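2-oxo-1,2-dihydroquinoline 8-monooxygenase, oxygenase component (Pseudomonas putida, PDB 1Z01) probably hydroxylates 2-oxo-1,2-dihydroquinoline at position 8, using a Rieske [2Fe-2S] cluster to supply electrons to a mononuclear iron in a trimeric oxygenase. Local coordinates at residues Leu85-Arg90 with Trp106-Thr111; Ala47-Glu52 with Asn145-Val150; Pro189-Asp194 with Trp329-Arg334. All coordinates share one frame; numbering follows the deposited sequence.

Interaction 1. Residues Leu85-Arg90 with Trp106-Thr111; sequences LHRGVR and WYHGFT. With FES (Fe2/s2 (inorganic) cluster), chain H.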
loop_
_atom_site.group_PDB
_atom_site.type_symbol
_atom_site.label_atom_id
_atom_site.label_comp_id
_atom_site.label_asym_id
_atom_site.label_seq_id
_atom_site.Cartn_x
_atom_site.Cartn_y
_atom_site.Cartn_z
ATOM N N LEU A 85 21.264 -10.235 15.778
ATOM C CA LEU A 85 20.605 -11.429 16.279
ATOM C C LEU A 85 19.892 -11.215 17.614
ATOM O O LEU A 85 19.156 -12.087 18.057
ATOM C CB LEU A 85 21.608 -12.593 16.373
ATOM C CG LEU A 85 22.846 -12.492 17.268
ATOM C CD1 LEU A 85 22.449 -12.738 18.725
ATOM C CD2 LEU A 85 23.882 -13.524 16.827
ATOM N N HIS A 86 20.089 -10.063 18.253
ATOM C CA HIS A 86 19.410 -9.808 19.527
ATOM C C HIS A 86 17.928 -9.582 19.265
ATOM O O HIS A 86 17.089 -10.445 19.555
ATOM C CB HIS A 86 19.964 -8.566 20.237
ATOM C CG HIS A 86 19.288 -8.270 21.545
ATOM N ND1 HIS A 86 19.053 -6.988 21.992
ATOM C CD2 HIS A 86 18.832 -9.095 22.520
ATOM C CE1 HIS A 86 18.485 -7.030 23.184
ATOM N NE2 HIS A 86 18.340 -8.298 23.528
ATOM N N ARG A 87 17.608 -8.408 18.720
ATOM C CA ARG A 87 16.224 -8.067 18.433
ATOM C C ARG A 87 15.946 -7.605 16.999
ATOM O O ARG A 87 15.034 -6.816 16.742
ATOM C CB ARG A 87 15.718 -7.063 19.479
ATOM C CG ARG A 87 15.712 -7.693 20.878
ATOM C CD ARG A 87 14.927 -6.903 21.902
ATOM N NE ARG A 87 13.492 -6.928 21.636
ATOM C CZ ARG A 87 12.569 -6.473 22.479
ATOM N NH1 ARG A 87 11.289 -6.534 22.147
ATOM N NH2 ARG A 87 12.916 -5.971 23.656
ATOM N N GLY A 88 16.757 -8.126 16.083
ATOM C CA GLY A 88 16.602 -7.897 14.653
ATOM C C GLY A 88 16.634 -6.554 13.950
ATOM O O GLY A 88 16.032 -6.430 12.877
ATOM N N VAL A 89 17.305 -5.551 14.507
ATOM C CA VAL A 89 17.365 -4.268 13.818
ATOM C C VAL A 89 18.458 -4.355 12.762
ATOM O O VAL A 89 19.289 -5.256 12.797
ATOM C CB VAL A 89 17.688 -3.102 14.786
ATOM C CG1 VAL A 89 16.684 -3.079 15.922
ATOM C CG2 VAL A 89 19.108 -3.217 15.303
ATOM N N ARG A 90 18.442 -3.439 11.801
ATOM C CA ARG A 90 19.480 -3.440 10.790
ATOM C C ARG A 90 20.675 -2.691 11.359
ATOM O O ARG A 90 20.555 -1.565 11.845
ATOM C CB ARG A 90 18.994 -2.777 9.501
ATOM C CG ARG A 90 18.057 -3.653 8.703
ATOM C CD ARG A 90 17.645 -3.011 7.402
ATOM N NE ARG A 90 16.861 -1.806 7.627
ATOM C CZ ARG A 90 15.990 -1.316 6.752
ATOM N NH1 ARG A 90 15.329 -0.212 7.037
ATOM N NH2 ARG A 90 15.774 -1.934 5.595
ATOM N N TRP A 106 23.950 -0.517 17.088
ATOM C CA TRP A 106 23.769 0.781 17.742
ATOM C C TRP A 106 22.689 0.801 18.825
ATOM O O TRP A 106 22.571 1.774 19.564
ATOM C CB TRP A 106 23.397 1.816 16.680
ATOM C CG TRP A 106 22.317 1.306 15.755
ATOM C CD1 TRP A 106 22.491 0.593 14.601
ATOM C CD2 TRP A 106 20.904 1.435 15.935
ATOM N NE1 TRP A 106 21.273 0.272 14.053
ATOM C CE2 TRP A 106 20.281 0.778 14.852
ATOM C CE3 TRP A 106 20.099 2.041 16.909
ATOM C CZ2 TRP A 106 18.890 0.712 14.713
ATOM C CZ3 TRP A 106 18.713 1.976 16.770
ATOM C CH2 TRP A 106 18.127 1.314 15.679
ATOM N N TYR A 107 21.908 -0.271 18.917
ATOM C CA TYR A 107 20.808 -0.334 19.881
ATOM C C TYR A 107 21.196 -0.811 21.275
ATOM O O TYR A 107 21.103 -0.042 22.235
ATOM C CB TYR A 107 19.684 -1.214 19.314
ATOM C CG TYR A 107 18.292 -0.890 19.810
ATOM C CD1 TYR A 107 17.169 -1.429 19.178
ATOM C CD2 TYR A 107 18.089 -0.062 20.911
ATOM C CE1 TYR A 107 15.880 -1.152 19.629
ATOM C CE2 TYR A 107 16.804 0.220 21.375
ATOM C CZ TYR A 107 15.704 -0.329 20.730
ATOM O OH TYR A 107 14.429 -0.078 21.195
ATOM N N HIS A 108 21.606 -2.073 21.398
ATOM C CA HIS A 108 21.998 -2.602 22.704
ATOM C C HIS A 108 23.453 -3.047 22.757
ATOM O O HIS A 108 23.879 -3.685 23.718
ATOM C CB HIS A 108 21.097 -3.761 23.134
ATOM C CG HIS A 108 19.635 -3.436 23.098
ATOM N ND1 HIS A 108 18.824 -3.751 22.027
ATOM C CD2 HIS A 108 18.839 -2.810 23.998
ATOM C CE1 HIS A 108 17.593 -3.337 22.270
ATOM N NE2 HIS A 108 17.575 -2.762 23.459
ATOM N N GLY A 109 24.213 -2.731 21.714
ATOM C CA GLY A 109 25.624 -3.069 21.731
ATOM C C GLY A 109 26.134 -4.438 21.328
ATOM O O GLY A 109 27.319 -4.704 21.523
ATOM N N PHE A 110 25.286 -5.320 20.802
ATOM C CA PHE A 110 25.790 -6.623 20.368
ATOM C C PHE A 110 26.874 -6.310 19.337
ATOM O O PHE A 110 26.663 -5.514 18.429
ATOM C CB PHE A 110 24.675 -7.461 19.740
ATOM C CG PHE A 110 23.885 -8.269 20.739
ATOM C CD1 PHE A 110 23.425 -7.695 21.920
ATOM C CD2 PHE A 110 23.589 -9.606 20.489
ATOM C CE1 PHE A 110 22.681 -8.443 22.837
ATOM C CE2 PHE A 110 22.845 -10.361 21.398
ATOM C CZ PHE A 110 22.390 -9.776 22.576
ATOM N N THR A 111 28.036 -6.932 19.487
ATOM C CA THR A 111 29.165 -6.671 18.601
ATOM C C THR A 111 29.632 -7.935 17.876
ATOM O O THR A 111 29.845 -8.974 18.501
ATOM C CB THR A 111 30.317 -6.062 19.427
ATOM O OG1 THR A 111 29.842 -4.871 20.064
ATOM C CG2 THR A 111 31.518 -5.730 18.553
HETATM FE FE1 FES H . 19.622 -5.330 20.722
HETATM FE FE2 FES H . 20.865 -5.261 18.412
HETATM S S1 FES H . 21.818 -5.252 20.379
HETATM S S2 FES H . 18.700 -5.310 18.670
#

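Interaction 2. Residues Ala47-Glu52 with Asn145-Val150; sequences ALFTHE and NGMIFV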
loop_
_atom_site.group_PDB
_atom_site.type_symbol
_atom_site.label_atom_id
_atom_site.label_comp_id
_atom_site.label_asym_id
_atom_site.label_seq_id
_atom_site.Cartn_x
_atom_site.Cartn_y
_atom_site.Cartn_z
ATOM N N ALA A 47 27.030 -6.126 -5.711
ATOM C CA ALA A 47 26.398 -5.477 -4.557
ATOM C C ALA A 47 26.433 -3.955 -4.612
ATOM O O ALA A 47 25.405 -3.286 -4.460
ATOM C CB ALA A 47 27.065 -5.952 -3.263
ATOM N N LEU A 48 27.629 -3.412 -4.814
ATOM C CA LEU A 48 27.830 -1.973 -4.881
ATOM C C LEU A 48 29.012 -1.697 -5.792
ATOM O O LEU A 48 29.802 -2.599 -6.081
ATOM C CB LEU A 48 28.159 -1.421 -3.488
ATOM C CG LEU A 48 27.078 -1.437 -2.411
ATOM C CD1 LEU A 48 27.698 -1.124 -1.071
ATOM C CD2 LEU A 48 25.997 -0.423 -2.756
ATOM N N PHE A 49 29.116 -0.460 -6.266
ATOM C CA PHE A 49 30.262 -0.080 -7.077
ATOM C C PHE A 49 31.265 0.318 -6.009
ATOM O O PHE A 49 30.870 0.765 -4.937
ATOM C CB PHE A 49 29.962 1.145 -7.945
ATOM C CG PHE A 49 29.190 0.843 -9.202
ATOM C CD1 PHE A 49 27.903 1.349 -9.378
ATOM C CD2 PHE A 49 29.760 0.087 -10.221
ATOM C CE1 PHE A 49 27.198 1.108 -10.551
ATOM C CE2 PHE A 49 29.064 -0.160 -11.401
ATOM C CZ PHE A 49 27.779 0.353 -11.567
ATOM N N THR A 50 32.550 0.156 -6.291
ATOM C CA THR A 50 33.586 0.521 -5.335
ATOM C C THR A 50 33.405 1.936 -4.799
ATOM O O THR A 50 33.595 2.185 -3.608
ATOM C CB THR A 50 34.979 0.411 -5.987
ATOM O OG1 THR A 50 35.240 -0.966 -6.272
ATOM C CG2 THR A 50 36.077 0.969 -5.070
ATOM N N HIS A 51 33.038 2.866 -5.674
ATOM C CA HIS A 51 32.855 4.253 -5.261
ATOM C C HIS A 51 31.703 4.455 -4.282
ATOM O O HIS A 51 31.594 5.512 -3.669
ATOM C CB HIS A 51 32.685 5.167 -6.486
ATOM C CG HIS A 51 31.416 4.945 -7.247
ATOM N ND1 HIS A 51 30.185 5.355 -6.782
ATOM C CD2 HIS A 51 31.194 4.387 -8.461
ATOM C CE1 HIS A 51 29.260 5.064 -7.681
ATOM N NE2 HIS A 51 29.845 4.476 -8.707
ATOM N N GLU A 52 30.855 3.442 -4.117
ATOM C CA GLU A 52 29.730 3.545 -3.185
ATOM C C GLU A 52 30.112 3.116 -1.772
ATOM O O GLU A 52 29.287 3.170 -0.860
ATOM C CB GLU A 52 28.554 2.693 -3.660
ATOM C CG GLU A 52 27.835 3.253 -4.874
ATOM C CD GLU A 52 26.687 2.378 -5.302
ATOM O OE1 GLU A 52 26.946 1.255 -5.790
ATOM O OE2 GLU A 52 25.522 2.810 -5.152
ATOM N N ASN A 145 38.068 -4.286 -10.280
ATOM C CA ASN A 145 37.856 -3.238 -11.271
ATOM C C ASN A 145 36.626 -2.353 -11.067
ATOM O O ASN A 145 35.860 -2.117 -12.007
ATOM C CB ASN A 145 37.817 -3.851 -12.675
ATOM C CG ASN A 145 39.132 -4.489 -13.057
ATOM O OD1 ASN A 145 40.193 -3.903 -12.850
ATOM N ND2 ASN A 145 39.074 -5.691 -13.615
ATOM N N GLY A 146 36.442 -1.866 -9.843
ATOM C CA GLY A 146 35.326 -0.979 -9.562
ATOM C C GLY A 146 34.018 -1.585 -9.104
ATOM O O GLY A 146 33.070 -0.855 -8.811
ATOM N N MET A 147 33.951 -2.910 -9.033
ATOM C CA MET A 147 32.726 -3.564 -8.599
ATOM C C MET A 147 32.901 -4.491 -7.416
ATOM O O MET A 147 33.847 -5.284 -7.360
ATOM C CB MET A 147 32.108 -4.333 -9.763
ATOM C CG MET A 147 31.557 -3.420 -10.829
ATOM S SD MET A 147 30.739 -4.317 -12.127
ATOM C CE MET A 147 29.201 -4.729 -11.286
ATOM N N ILE A 148 31.976 -4.384 -6.462
ATOM C CA ILE A 148 32.005 -5.224 -5.270
ATOM C C ILE A 148 30.978 -6.340 -5.424
ATOM O O ILE A 148 29.782 -6.084 -5.380
ATOM C CB ILE A 148 31.659 -4.411 -4.003
ATOM C CG1 ILE A 148 32.738 -3.356 -3.758
ATOM C CG2 ILE A 148 31.538 -5.337 -2.796
ATOM C CD1 ILE A 148 32.404 -2.385 -2.642
ATOM N N PHE A 149 31.449 -7.570 -5.622
ATOM C CA PHE A 149 30.541 -8.704 -5.754
ATOM C C PHE A 149 30.422 -9.407 -4.411
ATOM O O PHE A 149 31.389 -9.468 -3.634
ATOM C CB PHE A 149 31.027 -9.712 -6.802
ATOM C CG PHE A 149 30.938 -9.215 -8.214
ATOM C CD1 PHE A 149 31.980 -8.482 -8.777
ATOM C CD2 PHE A 149 29.810 -9.468 -8.981
ATOM C CE1 PHE A 149 31.894 -8.013 -10.083
ATOM C CE2 PHE A 149 29.718 -9.000 -10.288
ATOM C CZ PHE A 149 30.763 -8.271 -10.839
ATOM N N VAL A 150 29.231 -9.940 -4.148
ATOM C CA VAL A 150 28.963 -10.645 -2.903
ATOM C C VAL A 150 28.319 -11.995 -3.178
ATOM O O VAL A 150 27.415 -12.112 -4.009
ATOM C CB VAL A 150 28.026 -9.814 -1.994
ATOM C CG1 VAL A 150 27.742 -10.567 -0.692
ATOM C CG2 VAL A 150 28.663 -8.476 -1.692
HETATM O O HOH W 1 37.786 -1.896 -7.361
#

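Interaction 3. Residues Pro189-Asp194 with Trp329-Arg334; sequences PSVLDD and WEILVR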
loop_
_atom_site.group_PDB
_atom_site.type_symbol
_atom_site.label_atom_id
_atom_site.label_comp_id
_atom_site.label_asym_id
_atom_site.label_seq_id
_atom_site.Cartn_x
_atom_site.Cartn_y
_atom_site.Cartn_z
ATOM N N PRO A 189 35.808 -7.811 -23.535
ATOM C CA PRO A 189 36.541 -7.884 -22.273
ATOM C C PRO A 189 35.622 -8.298 -21.131
ATOM O O PRO A 189 34.398 -8.179 -21.221
ATOM C CB PRO A 189 37.060 -6.464 -22.099
ATOM C CG PRO A 189 35.955 -5.645 -22.680
ATOM C CD PRO A 189 35.621 -6.410 -23.951
ATOM N N SER A 190 36.230 -8.781 -20.055
ATOM C CA SER A 190 35.500 -9.210 -18.876
ATOM C C SER A 190 35.809 -8.252 -17.737
ATOM O O SER A 190 36.814 -7.549 -17.758
ATOM C CB SER A 190 35.930 -10.625 -18.493
ATOM O OG SER A 190 35.329 -11.039 -17.279
ATOM N N VAL A 191 34.933 -8.208 -16.745
ATOM C CA VAL A 191 35.160 -7.344 -15.598
ATOM C C VAL A 191 36.392 -7.885 -14.873
ATOM O O VAL A 191 37.045 -7.171 -14.104
ATOM C CB VAL A 191 33.943 -7.362 -14.644
ATOM C CG1 VAL A 191 34.185 -6.420 -13.459
ATOM C CG2 VAL A 191 32.675 -6.958 -15.422
ATOM N N LEU A 192 36.717 -9.148 -15.142
ATOM C CA LEU A 192 37.858 -9.802 -14.515
ATOM C C LEU A 192 39.206 -9.499 -15.174
ATOM O O LEU A 192 40.258 -9.746 -14.586
ATOM C CB LEU A 192 37.634 -11.314 -14.494
ATOM C CG LEU A 192 36.552 -11.835 -13.541
ATOM C CD1 LEU A 192 36.382 -13.332 -13.722
ATOM C CD2 LEU A 192 36.951 -11.521 -12.107
ATOM N N ASP A 193 39.171 -8.961 -16.389
ATOM C CA ASP A 193 40.394 -8.640 -17.129
ATOM C C ASP A 193 41.200 -7.495 -16.522
ATOM O O ASP A 193 40.634 -6.547 -15.985
ATOM C CB ASP A 193 40.042 -8.275 -18.572
ATOM C CG ASP A 193 39.553 -9.460 -19.375
ATOM O OD1 ASP A 193 38.926 -9.230 -20.432
ATOM O OD2 ASP A 193 39.805 -10.613 -18.965
ATOM N N ASP A 194 42.523 -7.579 -16.620
ATOM C CA ASP A 194 43.390 -6.522 -16.104
ATOM C C ASP A 194 43.130 -5.270 -16.914
ATOM O O ASP A 194 42.939 -5.343 -18.128
ATOM C CB ASP A 194 44.869 -6.888 -16.256
ATOM C CG ASP A 194 45.298 -8.000 -15.328
ATOM O OD1 ASP A 194 46.482 -8.402 -15.401
ATOM O OD2 ASP A 194 44.458 -8.468 -14.526
ATOM N N TRP A 329 21.319 -3.551 -12.942
ATOM C CA TRP A 329 22.670 -3.064 -13.223
ATOM C C TRP A 329 22.893 -2.991 -14.725
ATOM O O TRP A 329 22.535 -3.901 -15.468
ATOM C CB TRP A 329 23.721 -3.995 -12.632
ATOM C CG TRP A 329 23.752 -4.004 -11.157
ATOM C CD1 TRP A 329 22.768 -4.450 -10.309
ATOM C CD2 TRP A 329 24.817 -3.540 -10.332
ATOM N NE1 TRP A 329 23.165 -4.286 -9.007
ATOM C CE2 TRP A 329 24.422 -3.729 -8.992
ATOM C CE3 TRP A 329 26.073 -2.977 -10.594
ATOM C CZ2 TRP A 329 25.240 -3.374 -7.913
ATOM C CZ3 TRP A 329 26.884 -2.624 -9.522
ATOM C CH2 TRP A 329 26.465 -2.825 -8.200
ATOM N N GLU A 330 23.523 -1.909 -15.155
ATOM C CA GLU A 330 23.787 -1.672 -16.561
ATOM C C GLU A 330 25.192 -1.091 -16.691
ATOM O O GLU A 330 25.416 0.067 -16.361
ATOM C CB GLU A 330 22.738 -0.686 -17.055
ATOM C CG GLU A 330 22.697 -0.431 -18.522
ATOM C CD GLU A 330 21.563 0.515 -18.877
ATOM O OE1 GLU A 330 21.410 0.826 -20.077
ATOM O OE2 GLU A 330 20.828 0.947 -17.955
ATOM N N ILE A 331 26.146 -1.895 -17.156
ATOM C CA ILE A 331 27.509 -1.402 -17.291
ATOM C C ILE A 331 28.134 -1.686 -18.647
ATOM O O ILE A 331 27.738 -2.615 -19.345
ATOM C CB ILE A 331 28.451 -1.999 -16.210
ATOM C CG1 ILE A 331 28.612 -3.502 -16.426
ATOM C CG2 ILE A 331 27.895 -1.748 -14.832
ATOM C CD1 ILE A 331 29.718 -4.124 -15.578
ATOM N N LEU A 332 29.121 -0.863 -19.000
ATOM C CA LEU A 332 29.876 -0.990 -20.245
ATOM C C LEU A 332 31.322 -1.199 -19.821
ATOM O O LEU A 332 31.827 -0.488 -18.960
ATOM C CB LEU A 332 29.757 0.283 -21.086
ATOM C CG LEU A 332 28.349 0.629 -21.583
ATOM C CD1 LEU A 332 28.395 1.876 -22.462
ATOM C CD2 LEU A 332 27.789 -0.553 -22.368
ATOM N N VAL A 333 31.982 -2.186 -20.410
ATOM C CA VAL A 333 33.360 -2.471 -20.045
ATOM C C VAL A 333 34.290 -2.368 -21.243
ATOM O O VAL A 333 33.915 -2.700 -22.366
ATOM C CB VAL A 333 33.490 -3.889 -19.430
ATOM C CG1 VAL A 333 34.903 -4.113 -18.940
ATOM C CG2 VAL A 333 32.497 -4.067 -18.284
ATOM N N ARG A 334 35.504 -1.891 -20.991
ATOM C CA ARG A 334 36.526 -1.749 -22.020
ATOM C C ARG A 334 37.879 -1.806 -21.340
ATOM O O ARG A 334 38.058 -1.232 -20.264
ATOM C CB ARG A 334 36.393 -0.415 -22.754
ATOM C CG ARG A 334 37.502 -0.202 -23.766
ATOM C CD ARG A 334 37.236 0.950 -24.707
ATOM N NE ARG A 334 38.189 0.927 -25.817
ATOM C CZ ARG A 334 37.883 1.248 -27.069
ATOM N NH1 ARG A 334 38.808 1.196 -28.016
ATOM N NH2 ARG A 334 36.647 1.619 -27.380
#

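Interaction 1. Residues Leu85-Arg90 with Trp106-Thr111
F110 lays one ring face against H86, whose CB sits 3.5 Å from the F110 ring centroid and 9° off its normal, a CH-pi contact. The imidazole of H86 runs on from there nearly parallel to the phenyl ring but slid along it, so the two rings barely overlap. CD1 of L85 meets the F110 rim at CE2, and F110 CD1 lies 3.3 Å from the inorganic sulfur S1. Histidine suits positions 86 and 108 because an imidazole nitrogen can bind iron: H86 ND1 and H108 ND1 each stand 2.2 Å from the iron FE1, in an offset edge-to-face pair, the edge of H86 turned toward the face of H108, planes at 89°. CG of H86 is anti to the backbone N (chi1 180°), which carries the ring out to the iron. Its far nitrogen, NE2, is hydrogen-bonded to D391 of the second subunit. V89 CG1 meets the edge of the Y107 ring, near its plane, while W106 NE1 gives a straight hydrogen bond of 3.0 Å to R90 O. Replacing F110 with alanine would probably open a gap beside H86 CB and S1, leaving the H86 ring less firmly placed. With C84 and C105, these histidines complete the Cys-X-His and Cys-X-X-His loops of a Rieske [2Fe-2S] site.

Interaction 2. Residues Ala47-Glu52 with Asn145-Val150
The F49 ring has G146 O at its edge, in the ring plane, while CG of M147 approaches CD2 of F49 obliquely at 4.0 Å. The second flat group, the H51 imidazole, has CB of F49 over one face, toward the rim. These residues lie where strand 43-49 ends beside strand 147-152, an antiparallel pair at the margin of the six-stranded sheet of the Rieske domain, interrupted by a classic beta bulge: A47 and L48 both face I148. I148 O takes a firm bond from A47 N (2.8 Å) and a weak one from L48 N (3.5 Å), and I148 N returns a bond to L48 O. F49 and M147 form the next, non-hydrogen-bonded pair. Both turn CG away from the carbonyl carbon (chi1 -80° for F49, -70° for M147), and their side chains run alongside each other on one face of the sheet, where W329 and I331 also pack; the long, flexible methionine suits this join with another sheet. On the other face I148 reaches past L48 O, so that its CD1 comes to 4.1 Å from T50 CA. Alanine fits the bulge because even its small side chain is tight, A47 CB lying 3.4 Å from V150 CG2. After F49 the chain turns into a 3-10 segment, and E52 steadies the turn: its OE1 accepts from F49 N on the anti lone pair, while H202 and K438 hold the carboxylate from outside. G146 takes a positive-phi backbone shape that calls for glycine, and its carbonyl accepts from T50 N. T50 OG1, also bonded to E143, accepts from a water at 2.9 Å, and that water accepts in turn from G146 N.

Interaction 3. Residues Pro189-Asp194 with Trp329-Arg334
V191 meets I331 and V333 at about right angles, the valine laid across two side chains that point from one strand to the same side. A single methyl, CG2 of V191, makes both touches: it lies 4.1 Å from CD1 of I331 and 4.1 Å from CG2 of V333. I331 and V333 are two residues apart in an extended strand, which is why both face the loop. In I331 the first torsion sets CG1 between the backbone N and the carbonyl carbon (chi1 66°), and the extended remainder of the chain carries CD1 forward to V191. The other methyl of V333, CG1, turns to P189, 4.2 Å from the CG of its ring. That proline CG also rests 3.6 Å from V333 O, so the ring packs on backbone as well as on side chain. The contact is wholly one of van der Waals packing, and beta-branched residues suit it by offering compact methyls on a rigid stem. Some polar groups of the loop shape the loop itself, and others bind neighbouring parts of the fold. S190 to D193 form a type I beta turn, in which D193 N bonds to S190 O, and the side chain of D193 folds back so that OD1 accepts from S190 N at 2.8 Å, met 65° out of the carboxylate plane. R172 holds the other oxygen, OD2, in a salt bridge, and Y315 OH bonds to P189 O. Strand 325-335 runs between strands 196-206 and 313-320 in the seven-stranded antiparallel sheet of the Bet v 1-like domain. V198 joins V191, I331 and V333 on the loop side, while L332 and R334 touch the long helix 339-377, which also carries the iron ligand D365.

All three contacts are mainly buried, but they differ in kind. Interaction 1 is built on metal ligation and aromatic rings at a subunit interface, with its centre about 38 Å from that of interaction 3. Interaction 2 is backbone hydrogen bonding within the Rieske-domain sheet, partly exposed where T50 and G146 meet water; interaction 3 is apolar packing of a loop on the sheet of the other domain. Interactions 2 and 3 adjoin, their centres about 12 Å apart: N145 ND2 probably bonds to V191 O, and M147 CE packs on W329, so together they lie along the join between the domains. Neither touches another subunit, unlike interaction 1.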